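Germination protein (Bacillus megaterium, PDB 6O59) is the N-terminal domain of the A subunit of the spore germinant receptor GerK3, and probably takes part in the germinant response that triggers germination. Local coordinates at residues S39-N53 and S104-G116. Sequence-based numbering, arbitrary orientation.
Sequences SLAAAIVYIEGIVDN and SLMSGDSLLIVDG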
loop_
_atom_site.group_PDB
_atom_site.type_symbol
_atom_site.label_atom_id
_atom_site.label_comp_id
_atom_site.label_asym_id
_atom_site.label_seq_id
_atom_site.Cartn_x
_atom_site.Cartn_y
_atom_site.Cartn_z
ATOM N N SER A 39 -19.376 3.834 21.959
ATOM C CA SER A 39 -19.019 2.521 22.503
ATOM C C SER A 39 -18.511 1.571 21.422
ATOM O O SER A 39 -17.696 0.695 21.714
ATOM C CB SER A 39 -20.233 1.896 23.185
ATOM O OG SER A 39 -21.267 1.612 22.254
ATOM N N LEU A 40 -19.015 1.721 20.191
ATOM C CA LEU A 40 -18.661 0.816 19.120
ATOM C C LEU A 40 -17.469 1.315 18.314
ATOM O O LEU A 40 -17.554 2.337 17.639
ATOM C CB LEU A 40 -19.882 0.597 18.225
ATOM C CG LEU A 40 -19.927 -0.682 17.411
ATOM C CD1 LEU A 40 -19.929 -1.910 18.293
ATOM C CD2 LEU A 40 -21.154 -0.694 16.555
ATOM N N ALA A 41 -16.355 0.573 18.383
ATOM C CA ALA A 41 -15.144 0.883 17.637
ATOM C C ALA A 41 -15.304 0.452 16.193
ATOM O O ALA A 41 -15.877 -0.601 15.925
ATOM C CB ALA A 41 -13.950 0.185 18.259
ATOM N N ALA A 42 -14.817 1.280 15.261
ATOM C CA ALA A 42 -14.831 1.018 13.826
ATOM C C ALA A 42 -13.530 1.503 13.200
ATOM O O ALA A 42 -12.780 2.242 13.840
ATOM C CB ALA A 42 -16.031 1.694 13.176
ATOM N N ALA A 43 -13.234 1.058 11.974
ATOM C CA ALA A 43 -12.021 1.470 11.262
ATOM C C ALA A 43 -12.240 1.595 9.761
ATOM O O ALA A 43 -13.018 0.821 9.183
ATOM C CB ALA A 43 -10.879 0.491 11.528
ATOM N N ILE A 44 -11.538 2.580 9.138
ATOM C CA ILE A 44 -11.453 2.768 7.685
ATOM C C ILE A 44 -10.087 2.248 7.260
ATOM O O ILE A 44 -9.063 2.680 7.811
ATOM C CB ILE A 44 -11.685 4.207 7.145
ATOM C CG1 ILE A 44 -12.635 5.027 8.041
ATOM C CG2 ILE A 44 -12.158 4.152 5.675
ATOM C CD1 ILE A 44 -12.768 6.522 7.672
ATOM N N VAL A 45 -10.067 1.303 6.317
ATOM C CA VAL A 45 -8.819 0.739 5.806
ATOM C C VAL A 45 -8.773 1.003 4.309
ATOM O O VAL A 45 -9.682 0.581 3.588
ATOM C CB VAL A 45 -8.613 -0.776 6.136
ATOM C CG1 VAL A 45 -7.236 -1.252 5.673
ATOM C CG2 VAL A 45 -8.791 -1.064 7.622
ATOM N N TYR A 46 -7.710 1.680 3.840
ATOM C CA TYR A 46 -7.530 1.987 2.424
ATOM C C TYR A 46 -6.044 2.133 2.048
ATOM O O TYR A 46 -5.224 2.459 2.906
ATOM C CB TYR A 46 -8.312 3.269 2.051
ATOM C CG TYR A 46 -7.822 4.535 2.721
ATOM C CD1 TYR A 46 -8.257 4.885 3.999
ATOM C CD2 TYR A 46 -6.949 5.399 2.067
ATOM C CE1 TYR A 46 -7.804 6.048 4.622
ATOM C CE2 TYR A 46 -6.478 6.557 2.684
ATOM C CZ TYR A 46 -6.915 6.883 3.959
ATOM O OH TYR A 46 -6.466 8.042 4.551
ATOM N N ILE A 47 -5.715 1.930 0.750
ATOM C CA ILE A 47 -4.359 2.132 0.208
ATOM C C ILE A 47 -4.256 3.591 -0.267
ATOM O O ILE A 47 -5.017 4.026 -1.139
ATOM C CB ILE A 47 -3.930 1.125 -0.922
ATOM C CG1 ILE A 47 -3.976 -0.337 -0.462
ATOM C CG2 ILE A 47 -2.545 1.452 -1.466
ATOM C CD1 ILE A 47 -3.876 -1.240 -1.573
ATOM N N GLU A 48 -3.289 4.315 0.303
ATOM C CA GLU A 48 -2.940 5.694 0.022
ATOM C C GLU A 48 -2.707 5.946 -1.482
ATOM O O GLU A 48 -1.991 5.182 -2.154
ATOM C CB GLU A 48 -1.642 6.020 0.792
ATOM C CG GLU A 48 -1.693 7.194 1.753
ATOM C CD GLU A 48 -0.499 7.273 2.694
ATOM O OE1 GLU A 48 0.615 6.855 2.295
ATOM O OE2 GLU A 48 -0.679 7.760 3.836
ATOM N N GLY A 49 -3.317 7.019 -1.976
ATOM C CA GLY A 49 -3.134 7.524 -3.330
ATOM C C GLY A 49 -3.813 6.833 -4.485
ATOM O O GLY A 49 -3.659 7.287 -5.620
ATOM N N ILE A 50 -4.545 5.734 -4.237
ATOM C CA ILE A 50 -5.243 5.026 -5.324
ATOM C C ILE A 50 -6.756 5.084 -5.063
ATOM O O ILE A 50 -7.520 4.249 -5.558
ATOM C CB ILE A 50 -4.722 3.566 -5.551
ATOM C CG1 ILE A 50 -4.893 2.678 -4.300
ATOM C CG2 ILE A 50 -3.283 3.576 -6.056
ATOM C CD1 ILE A 50 -5.071 1.284 -4.609
ATOM N N VAL A 51 -7.185 6.101 -4.306
ATOM C CA VAL A 51 -8.581 6.287 -3.925
ATOM C C VAL A 51 -8.902 7.775 -3.577
ATOM O O VAL A 51 -8.038 8.488 -3.039
ATOM C CB VAL A 51 -8.917 5.315 -2.732
ATOM C CG1 VAL A 51 -8.164 5.662 -1.443
ATOM C CG2 VAL A 51 -10.422 5.179 -2.503
ATOM N N ASP A 52 -10.138 8.193 -3.898
ATOM C CA ASP A 52 -10.717 9.498 -3.600
ATOM C C ASP A 52 -11.669 9.262 -2.428
ATOM O O ASP A 52 -12.828 8.903 -2.625
ATOM C CB ASP A 52 -11.417 10.078 -4.846
ATOM C CG ASP A 52 -10.524 10.345 -6.049
ATOM O OD1 ASP A 52 -9.488 9.651 -6.194
ATOM O OD2 ASP A 52 -10.871 11.236 -6.856
ATOM N N ASN A 53 -11.141 9.373 -1.202
ATOM C CA ASN A 53 -11.840 9.069 0.036
ATOM C C ASN A 53 -12.411 10.197 0.860
ATOM O O ASN A 53 -13.196 9.894 1.767
ATOM C CB ASN A 53 -10.791 8.430 0.930
ATOM C CG ASN A 53 -10.976 6.993 0.987
ATOM O OD1 ASN A 53 -10.387 6.295 1.801
ATOM N ND2 ASN A 53 -11.849 6.534 0.127
ATOM N N SER A 104 -10.520 -6.281 -2.970
ATOM C CA SER A 104 -11.208 -4.989 -3.032
ATOM C C SER A 104 -10.276 -3.863 -2.504
ATOM O O SER A 104 -10.180 -2.783 -3.111
ATOM C CB SER A 104 -12.535 -5.047 -2.285
ATOM O OG SER A 104 -12.551 -4.289 -1.088
ATOM N N LEU A 105 -9.543 -4.157 -1.413
ATOM C CA LEU A 105 -8.572 -3.242 -0.833
ATOM C C LEU A 105 -7.490 -2.891 -1.876
ATOM O O LEU A 105 -7.224 -1.707 -2.088
ATOM C CB LEU A 105 -7.947 -3.890 0.425
ATOM C CG LEU A 105 -6.834 -3.113 1.148
ATOM C CD1 LEU A 105 -7.401 -1.972 1.942
ATOM C CD2 LEU A 105 -6.090 -4.013 2.077
ATOM N N MET A 106 -6.920 -3.914 -2.558
ATOM C CA MET A 106 -5.848 -3.752 -3.553
ATOM C C MET A 106 -6.337 -3.030 -4.808
ATOM O O MET A 106 -5.533 -2.429 -5.521
ATOM C CB MET A 106 -5.211 -5.103 -3.943
ATOM C CG MET A 106 -4.584 -5.920 -2.769
ATOM S SD MET A 106 -3.956 -5.033 -1.302
ATOM C CE MET A 106 -2.442 -4.479 -1.892
ATOM N N SER A 107 -7.650 -3.054 -5.061
ATOM C CA SER A 107 -8.251 -2.420 -6.228
ATOM C C SER A 107 -8.693 -0.958 -5.939
ATOM O O SER A 107 -9.459 -0.371 -6.709
ATOM C CB SER A 107 -9.425 -3.257 -6.722
ATOM O OG SER A 107 -10.494 -3.144 -5.803
ATOM N N GLY A 108 -8.199 -0.384 -4.854
ATOM C CA GLY A 108 -8.520 0.991 -4.499
ATOM C C GLY A 108 -9.838 1.238 -3.802
ATOM O O GLY A 108 -10.329 2.367 -3.837
ATOM N N ASP A 109 -10.441 0.211 -3.165
ATOM C CA ASP A 109 -11.689 0.426 -2.422
ATOM C C ASP A 109 -11.372 0.841 -1.000
ATOM O O ASP A 109 -10.232 0.693 -0.549
ATOM C CB ASP A 109 -12.573 -0.835 -2.410
ATOM C CG ASP A 109 -13.342 -1.162 -3.678
ATOM O OD1 ASP A 109 -13.239 -0.395 -4.657
ATOM O OD2 ASP A 109 -14.050 -2.184 -3.687
ATOM N N SER A 110 -12.361 1.360 -0.285
ATOM C CA SER A 110 -12.190 1.668 1.134
ATOM C C SER A 110 -12.985 0.653 1.923
ATOM O O SER A 110 -14.132 0.344 1.571
ATOM C CB SER A 110 -12.622 3.090 1.465
ATOM O OG SER A 110 -11.879 3.982 0.660
ATOM N N LEU A 111 -12.341 0.064 2.924
ATOM C CA LEU A 111 -12.991 -0.922 3.765
ATOM C C LEU A 111 -13.518 -0.259 5.008
ATOM O O LEU A 111 -12.865 0.628 5.562
ATOM C CB LEU A 111 -12.049 -2.089 4.154
ATOM C CG LEU A 111 -11.238 -2.794 3.055
ATOM C CD1 LEU A 111 -10.334 -3.823 3.655
ATOM C CD2 LEU A 111 -12.118 -3.431 2.015
ATOM N N LEU A 112 -14.705 -0.680 5.440
ATOM C CA LEU A 112 -15.278 -0.228 6.695
ATOM C C LEU A 112 -15.468 -1.473 7.578
ATOM O O LEU A 112 -16.220 -2.384 7.229
ATOM C CB LEU A 112 -16.575 0.580 6.509
ATOM C CG LEU A 112 -17.337 0.890 7.806
ATOM C CD1 LEU A 112 -16.589 1.865 8.678
ATOM C CD2 LEU A 112 -18.721 1.383 7.520
ATOM N N ILE A 113 -14.711 -1.531 8.678
ATOM C CA ILE A 113 -14.727 -2.655 9.610
ATOM C C ILE A 113 -15.292 -2.175 10.960
ATOM O O ILE A 113 -14.860 -1.144 11.473
ATOM C CB ILE A 113 -13.305 -3.283 9.724
ATOM C CG1 ILE A 113 -12.654 -3.454 8.311
ATOM C CG2 ILE A 113 -13.341 -4.609 10.527
ATOM C CD1 ILE A 113 -11.340 -4.208 8.228
ATOM N N VAL A 114 -16.281 -2.912 11.508
ATOM C CA VAL A 114 -16.948 -2.578 12.767
ATOM C C VAL A 114 -16.672 -3.696 13.817
ATOM O O VAL A 114 -16.676 -4.887 13.486
ATOM C CB VAL A 114 -18.463 -2.293 12.541
ATOM C CG1 VAL A 114 -19.163 -1.895 13.842
ATOM C CG2 VAL A 114 -18.671 -1.203 11.477
ATOM N N ASP A 115 -16.430 -3.260 15.081
ATOM C CA ASP A 115 -16.025 -3.972 16.300
ATOM C C ASP A 115 -16.360 -5.443 16.365
ATOM O O ASP A 115 -15.486 -6.205 16.786
ATOM C CB ASP A 115 -16.575 -3.312 17.571
ATOM C CG ASP A 115 -15.735 -3.522 18.838
ATOM O OD1 ASP A 115 -14.789 -4.365 18.807
ATOM O OD2 ASP A 115 -16.017 -2.835 19.862
ATOM N N GLY A 116 -17.589 -5.832 16.031
ATOM C CA GLY A 116 -17.963 -7.241 16.105
ATOM C C GLY A 116 -18.898 -7.732 15.025
ATOM O O GLY A 116 -19.718 -8.612 15.303
#
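Asn53, beyond the turn that ends strand 40-47, folds back so that its amide meets the hydroxyl of Ser110 on the neighbouring strand. ND2 of Asn53 donates to Ser110 OG over 2.6 Å with the acceptor only 1° out of the amide plane, while Asn53 OD1 lies above one face of the Tyr46 ring, offset toward its rim. The turn itself, type II from Ile47 to Ile50, lies against the end of helix 98-106. There Gly108, at positive phi, is the C-prime residue of a Schellman motif (Asp109 N to Ser104 O, Gly108 N to Leu105 O). Ile50 CD1 rests on Gly108 CA at 3.5 Å, and Ile47 CD1 meets the methyl CE of Met106 at 3.6 Å.

Between the strands, whose directions differ by 159°, five backbone hydrogen bonds fix an antiparallel register: Ala43 and Ile113 exchange two, as do Val45 and Leu111, and Asp115 N adds one to Ala41 O. Val45 CG1, anti to the backbone N (chi1 -175°), reaches Leu105 CD1 at 3.8 Å, whereas Val45 CG2 faces Ile113 CD1. On the other face, Leu40 CD2 touches Val114 CG1 at 3.6 Å, the side chains crossing nearly perpendicularly, and Ile44 packs against helix 54-62. Strands 40-47 and 110-114 are thus adjacent inner strands of a five-stranded antiparallel sheet of order 1-2-4-5-3, flanked by helices in an α+β subdomain.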